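ATP-dependent Clp endopeptidase (Clostridium difficile, PDB 3FES) is the amino-terminal domain of a ClpC-type chaperone that, as in its relatives, probably recruits adaptors and substrates for ATP-driven unfolding and proteolysis. Local coordinates at residues R7-Q10 against R11-K14; V81-P84 against R85-Q88; L136-L139 against T140-M144. One frame throughout, in Å; residues are numbered along the deposited sequence.

Contact 1: residues R7-Q10 against R11-K14; sequences RFTQ and RAKK
Thr9 caps the start of helix 10-25: Thr9 OG1 accepts from Ala12 N at 3.0 Å, a somewhat bent bond with an N-H...O angle of 149°. The hydroxyl sits between the backbone N and the carbonyl carbon of its own residue (chi1 61°), the rotation that swings it over the first turn. There it also packs close to the methyl, Thr9 OG1 to Ala12 CB being 3.3 Å. A magnesium ion lies about 3 Å from the same side chain. The carbonyl of this threonine takes the straighter bond, from Lys13 N to Thr9 O at 2.9 Å, and Lys14 N follows on Gln10 O at 3.0 Å.

On the inner side Phe8 CB lies against Ala12 CB at 4.0 Å, while the ring runs on past the methyl toward Leu90 and Ser93 of helix 84-99 and Ile110 of helix 107-117. Ala12, the buried residue here, leans on Ile110 as well.

The outer side is far looser. Gln10 and Lys13 cross at a slant on the surface, with the methylenes of Lys13 running back over the turn so that Lys13 CE comes within 3.7 Å of Phe8 O. Arg11 stretches away to a salt bridge with Glu45. Side-chain and main-chain oxygens of one threonine both gripping the first turn make this an ST motif at a helix N-cap.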
loop_
_atom_site.group_PDB
_atom_site.type_symbol
_atom_site.label_atom_id
_atom_site.label_comp_id
_atom_site.label_asym_id
_atom_site.label_seq_id
_atom_site.Cartn_x
_atom_site.Cartn_y
_atom_site.Cartn_z
ATOM N N ARG A 7 10.336 -9.566 9.383
ATOM C CA ARG A 7 10.320 -10.147 8.050
ATOM C C ARG A 7 8.936 -10.021 7.463
ATOM O O ARG A 7 7.941 -10.113 8.206
ATOM C CB ARG A 7 10.754 -11.626 8.105
ATOM C CG ARG A 7 9.898 -12.478 9.057
ATOM C CD ARG A 7 10.565 -13.766 9.343
ATOM N NE ARG A 7 10.252 -14.779 8.334
ATOM C CZ ARG A 7 10.838 -15.957 8.300
ATOM N NH1 ARG A 7 10.506 -16.831 7.357
ATOM N NH2 ARG A 7 11.799 -16.227 9.179
ATOM N N PHE A 8 8.876 -9.765 6.156
ATOM C CA PHE A 8 7.601 -9.693 5.416
ATOM C C PHE A 8 7.160 -11.066 4.964
ATOM O O PHE A 8 8.007 -11.909 4.654
ATOM C CB PHE A 8 7.720 -8.789 4.164
ATOM C CG PHE A 8 7.884 -7.315 4.485
ATOM C CD1 PHE A 8 6.803 -6.560 4.925
ATOM C CD2 PHE A 8 9.117 -6.690 4.358
ATOM C CE1 PHE A 8 6.951 -5.197 5.253
ATOM C CE2 PHE A 8 9.262 -5.329 4.683
ATOM C CZ PHE A 8 8.190 -4.597 5.134
ATOM N N THR A 9 5.843 -11.283 4.860
ATOM C CA THR A 9 5.335 -12.509 4.215
ATOM C C THR A 9 5.659 -12.423 2.708
ATOM O O THR A 9 5.967 -11.320 2.171
ATOM C CB THR A 9 3.818 -12.606 4.313
ATOM O OG1 THR A 9 3.262 -11.475 3.628
ATOM C CG2 THR A 9 3.341 -12.622 5.771
ATOM N N GLN A 10 5.634 -13.573 2.036
ATOM C CA GLN A 10 5.754 -13.603 0.580
ATOM C C GLN A 10 4.766 -12.721 -0.151
ATOM O O GLN A 10 5.144 -12.055 -1.108
ATOM C CB GLN A 10 5.611 -15.029 0.041
ATOM C CG GLN A 10 6.639 -15.915 0.559
ATOM C CD GLN A 10 8.008 -15.373 0.266
ATOM O OE1 GLN A 10 8.443 -15.362 -0.892
ATOM N NE2 GLN A 10 8.701 -14.910 1.313
ATOM N N ARG A 11 3.516 -12.694 0.311
ATOM C CA ARG A 11 2.481 -11.843 -0.318
ATOM C C ARG A 11 2.818 -10.358 -0.134
ATOM O O ARG A 11 2.604 -9.568 -1.042
ATOM C CB ARG A 11 1.079 -12.185 0.170
ATOM C CG ARG A 11 0.566 -13.578 -0.296
ATOM C CD ARG A 11 -0.927 -13.725 0.075
ATOM N NE ARG A 11 -1.482 -14.964 -0.476
ATOM C CZ ARG A 11 -1.747 -16.066 0.219
ATOM N NH1 ARG A 11 -1.505 -16.128 1.534
ATOM N NH2 ARG A 11 -2.246 -17.134 -0.415
ATOM N N ALA A 12 3.389 -10.003 1.011
ATOM C CA ALA A 12 3.751 -8.596 1.296
ATOM C C ALA A 12 4.956 -8.189 0.420
ATOM O O ALA A 12 4.981 -7.091 -0.135
ATOM C CB ALA A 12 4.031 -8.402 2.780
ATOM N N LYS A 13 5.921 -9.093 0.269
ATOM C CA LYS A 13 7.037 -8.844 -0.606
ATOM C C LYS A 13 6.512 -8.632 -2.034
ATOM O O LYS A 13 6.984 -7.740 -2.729
ATOM C CB LYS A 13 8.004 -10.037 -0.623
ATOM C CG LYS A 13 8.932 -10.079 0.548
ATOM C CD LYS A 13 9.701 -11.422 0.535
ATOM C CE LYS A 13 10.366 -11.579 1.865
ATOM N NZ LYS A 13 10.709 -12.950 2.085
ATOM N N LYS A 14 5.549 -9.445 -2.462
ATOM C CA LYS A 14 4.989 -9.320 -3.811
ATOM C C LYS A 14 4.316 -7.977 -3.997
ATOM O O LYS A 14 4.477 -7.324 -5.042
ATOM C CB LYS A 14 3.986 -10.428 -4.114
ATOM C CG LYS A 14 3.380 -10.353 -5.537
ATOM C CD LYS A 14 4.430 -10.626 -6.593
ATOM C CE LYS A 14 3.813 -10.963 -7.953
ATOM N NZ LYS A 14 4.933 -11.211 -8.963
#

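Contact 2: residues V81-P84 against R85-Q88; sequences VLSP and RSKQ
Leu82 and Lys87 cross at about a right angle over the first turn of helix 84-99, next to an ST motif in which Ser83 is the N-cap. The leucine comes in from the short strand 81-82, with Leu82 CB 3.8 Å from Lys87 CG, so the lysine meets it with a methylene while its chain bends away further out. The CD2 branch of Leu82 meets Ser86 CB at 3.9 Å.

Ser83, the next residue, caps the turn. With chi1 at 66° its hydroxyl lies between its own N and carbonyl carbon, which lines Ser83 OG up for a nearly straight bond from Ser86 N at 3.1 Å (168°). Its carbonyl is used too: Lys87 N gives to Ser83 O at 2.9 Å. Pro84, which has no N-H to offer, fills the first helical position, and its carbonyl receives Gln88 N.

Ser86 OG is hydrogen-bonded to Val31 O on the parallel strand 30-31, tying the helix start to the small sheet. Arg85 extends to a salt bridge with Glu117; a water in the plane of its guanidinium, at the edge, accepts weakly from Arg85 NH2 at 3.4 Å and lies 3.2 Å from Ser83 OG.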
loop_
_atom_site.group_PDB
_atom_site.type_symbol
_atom_site.label_atom_id
_atom_site.label_comp_id
_atom_site.label_asym_id
_atom_site.label_seq_id
_atom_site.Cartn_x
_atom_site.Cartn_y
_atom_site.Cartn_z
ATOM N N VAL A 81 13.446 4.367 -6.230
ATOM C CA VAL A 81 13.668 4.345 -4.762
ATOM C C VAL A 81 12.437 4.691 -3.945
ATOM O O VAL A 81 11.549 5.366 -4.449
ATOM C CB VAL A 81 14.847 5.283 -4.337
ATOM C CG1 VAL A 81 16.162 4.817 -5.002
ATOM C CG2 VAL A 81 14.571 6.713 -4.744
ATOM N N LEU A 82 12.383 4.189 -2.698
ATOM C CA LEU A 82 11.311 4.524 -1.779
ATOM C C LEU A 82 11.453 5.955 -1.262
ATOM O O LEU A 82 12.552 6.389 -0.933
ATOM C CB LEU A 82 11.314 3.594 -0.576
ATOM C CG LEU A 82 11.096 2.101 -0.878
ATOM C CD1 LEU A 82 11.385 1.342 0.395
ATOM C CD2 LEU A 82 9.650 1.917 -1.308
ATOM N N SER A 83 10.324 6.645 -1.170
ATOM C CA SER A 83 10.310 7.944 -0.490
ATOM C C SER A 83 10.454 7.721 1.055
ATOM O O SER A 83 10.260 6.614 1.557
ATOM C CB SER A 83 8.974 8.636 -0.732
ATOM O OG SER A 83 7.963 7.903 -0.106
ATOM N N PRO A 84 10.716 8.805 1.802
ATOM C CA PRO A 84 10.817 8.717 3.263
ATOM C C PRO A 84 9.510 8.209 3.850
ATOM O O PRO A 84 9.511 7.370 4.747
ATOM C CB PRO A 84 11.122 10.188 3.645
ATOM C CG PRO A 84 12.069 10.608 2.559
ATOM C CD PRO A 84 11.243 10.089 1.310
ATOM N N ARG A 85 8.391 8.658 3.302
ATOM C CA ARG A 85 7.102 8.213 3.829
ATOM C C ARG A 85 6.848 6.705 3.608
ATOM O O ARG A 85 6.346 6.009 4.506
ATOM C CB ARG A 85 5.928 8.999 3.246
ATOM C CG ARG A 85 4.607 8.549 3.846
ATOM C CD ARG A 85 3.431 9.420 3.389
ATOM N NE ARG A 85 3.468 10.807 3.899
ATOM C CZ ARG A 85 3.895 11.852 3.198
ATOM N NH1 ARG A 85 3.853 13.063 3.723
ATOM N NH2 ARG A 85 4.360 11.671 1.956
ATOM N N SER A 86 7.213 6.228 2.428
ATOM C CA SER A 86 7.207 4.795 2.145
ATOM C C SER A 86 8.068 4.019 3.107
ATOM O O SER A 86 7.633 2.987 3.625
ATOM C CB SER A 86 7.601 4.534 0.694
ATOM O OG SER A 86 6.557 5.031 -0.160
ATOM N N LYS A 87 9.276 4.502 3.349
ATOM C CA LYS A 87 10.146 3.869 4.349
ATOM C C LYS A 87 9.549 3.869 5.759
ATOM O O LYS A 87 9.653 2.867 6.469
ATOM C CB LYS A 87 11.549 4.497 4.352
ATOM C CG LYS A 87 12.339 4.111 3.067
ATOM C CD LYS A 87 13.806 4.540 3.132
ATOM C CE LYS A 87 14.580 3.720 4.159
ATOM N NZ LYS A 87 15.034 2.440 3.558
ATOM N N GLN A 88 8.918 4.984 6.144
ATOM C CA GLN A 88 8.249 5.085 7.426
ATOM C C GLN A 88 7.064 4.118 7.523
ATOM O O GLN A 88 6.858 3.487 8.559
ATOM C CB GLN A 88 7.767 6.532 7.651
ATOM C CG GLN A 88 8.902 7.508 7.933
ATOM C CD GLN A 88 9.259 7.614 9.421
ATOM O OE1 GLN A 88 10.416 7.381 9.823
ATOM N NE2 GLN A 88 8.273 7.986 10.245
HETATM O O HOH W 1 5.021 9.134 -0.188
#

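Contact 3: residues L136-L139 against T140-M144; sequences LAQL and TIDMM
Leu136 O is gripped twice by Thr140: by Thr140 OG1 at 2.8 Å and by the backbone N of Thr140 at 2.9 Å, the two donors reaching it from opposite faces of the carbonyl plane. The hydroxyl stands anti to its own carbonyl carbon (chi1 -62°), which turns it back along the helix; it arrives above that plane, 36° out of it.

Two residues on, the Gln138 and Asp142 side chains are joined by a bond from Gln138 NE2 to Asp142 OD1 of 3.1 Å. Asp142 OD1 lies in the plane of the Gln138 amide, yet is met from above its own carboxylate plane, the two planes 60° apart. Ile141 slants across the same glutamine and brings Ile141 CD1 within 3.8 Å of Gln138 NE2.

Toward the protein, Leu139 and the selenomethionine Met143 lie side by side and point the same way, Leu139 CD1 touching Met143 SE at 3.9 Å. The last i to i+4 bond, Met143 N to Leu139 O, is weak, and Met143 is the first residue to leave helical angles. This is the last turn of helix 132-142, its Leu139, Asp142 and Met143 side laid against helices 47-55 and 107-117 in the mainly helical Clp amino-terminal domain.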
loop_
_atom_site.group_PDB
_atom_site.type_symbol
_atom_site.label_atom_id
_atom_site.label_comp_id
_atom_site.label_asym_id
_atom_site.label_seq_id
_atom_site.Cartn_x
_atom_site.Cartn_y
_atom_site.Cartn_z
ATOM N N LEU A 136 -10.382 1.252 7.214
ATOM C CA LEU A 136 -9.918 0.869 8.539
ATOM C C LEU A 136 -10.828 -0.159 9.239
ATOM O O LEU A 136 -10.335 -1.121 9.812
ATOM C CB LEU A 136 -9.747 2.097 9.409
ATOM C CG LEU A 136 -9.188 1.804 10.799
ATOM C CD1 LEU A 136 -7.841 1.130 10.726
ATOM C CD2 LEU A 136 -9.135 3.124 11.559
ATOM N N ALA A 137 -12.134 0.071 9.210
ATOM C CA ALA A 137 -13.082 -0.852 9.816
ATOM C C ALA A 137 -12.977 -2.241 9.185
ATOM O O ALA A 137 -12.912 -3.229 9.892
ATOM C CB ALA A 137 -14.509 -0.305 9.696
ATOM N N GLN A 138 -12.961 -2.295 7.860
ATOM C CA GLN A 138 -12.952 -3.565 7.116
ATOM C C GLN A 138 -11.639 -4.308 7.382
ATOM O O GLN A 138 -11.611 -5.538 7.523
ATOM C CB GLN A 138 -13.064 -3.310 5.606
ATOM C CG GLN A 138 -13.171 -4.604 4.788
ATOM C CD GLN A 138 -14.506 -5.253 4.971
ATOM O OE1 GLN A 138 -15.529 -4.641 4.671
ATOM N NE2 GLN A 138 -14.524 -6.510 5.477
ATOM N N LEU A 139 -10.558 -3.542 7.465
ATOM C CA LEU A 139 -9.236 -4.117 7.744
ATOM C C LEU A 139 -9.227 -4.669 9.161
ATOM O O LEU A 139 -8.717 -5.740 9.404
ATOM C CB LEU A 139 -8.130 -3.072 7.575
ATOM C CG LEU A 139 -6.680 -3.506 7.929
ATOM C CD1 LEU A 139 -6.204 -4.729 7.143
ATOM C CD2 LEU A 139 -5.694 -2.293 7.767
ATOM N N THR A 140 -9.811 -3.936 10.094
ATOM C CA THR A 140 -9.845 -4.370 11.478
ATOM C C THR A 140 -10.663 -5.647 11.642
ATOM O O THR A 140 -10.238 -6.560 12.386
ATOM C CB THR A 140 -10.458 -3.281 12.369
ATOM O OG1 THR A 140 -9.634 -2.111 12.290
ATOM C CG2 THR A 140 -10.510 -3.719 13.841
ATOM N N ILE A 141 -11.827 -5.733 10.989
ATOM C CA ILE A 141 -12.582 -6.982 11.139
ATOM C C ILE A 141 -11.877 -8.130 10.423
ATOM O O ILE A 141 -11.876 -9.260 10.902
ATOM C CB ILE A 141 -14.117 -6.922 10.811
ATOM C CG1 ILE A 141 -14.394 -6.736 9.316
ATOM C CG2 ILE A 141 -14.860 -5.909 11.687
ATOM C CD1 ILE A 141 -15.767 -7.325 8.922
ATOM N N ASP A 142 -11.249 -7.829 9.281
ATOM C CA ASP A 142 -10.543 -8.869 8.532
ATOM C C ASP A 142 -9.339 -9.411 9.281
ATOM O O ASP A 142 -8.845 -10.484 8.949
ATOM C CB ASP A 142 -10.119 -8.366 7.156
ATOM C CG ASP A 142 -11.265 -8.356 6.177
ATOM O OD1 ASP A 142 -12.411 -8.526 6.605
ATOM O OD2 ASP A 142 -11.026 -8.162 4.985
HETATM N N MSE A 143 -8.853 -8.657 10.259
HETATM C CA MSE A 143 -7.748 -9.129 11.087
HETATM C C MSE A 143 -8.205 -9.806 12.396
HETATM O O MSE A 143 -7.370 -10.137 13.254
HETATM C CB MSE A 143 -6.794 -7.976 11.391
HETATM C CG MSE A 143 -6.080 -7.445 10.155
HETATM SE SE MSE A 143 -4.978 -5.942 10.596
HETATM C CE MSE A 143 -3.730 -6.900 11.792
HETATM N N MSE A 144 -9.509 -10.010 12.566
HETATM C CA MSE A 144 -9.997 -10.649 13.784
HETATM C C MSE A 144 -9.856 -12.155 13.699
HETATM O O MSE A 144 -9.769 -12.733 12.601
HETATM C CB MSE A 144 -11.451 -10.277 14.075
HETATM C CG MSE A 144 -11.645 -8.846 14.555
HETATM SE SE MSE A 144 -13.474 -8.380 14.550
HETATM C CE MSE A 144 -14.117 -9.291 16.150
#

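In the fold
The three contacts follow one another along the chain. Contacts 1 and 2 each open a long helix, 10-25 and 84-99, with a hydroxyl N-cap preceded by an apolar residue; that likeness fits the internally repeated Clp amino-terminal fold. Their centres are about 17 Å apart, and Phe8 of contact 1 packs on the helix that contact 2 begins. Contact 3 closes the last helix, 132-142, its centre about 19 Å from that of contact 1 and about 25 Å from that of contact 2, across the chain's centre from the latter. Helix 107-117 connects all three: contacts 1 and 3 pack on it, and Arg85 of contact 2 pairs with its Glu117, so these helix ends belong to one compact bundle.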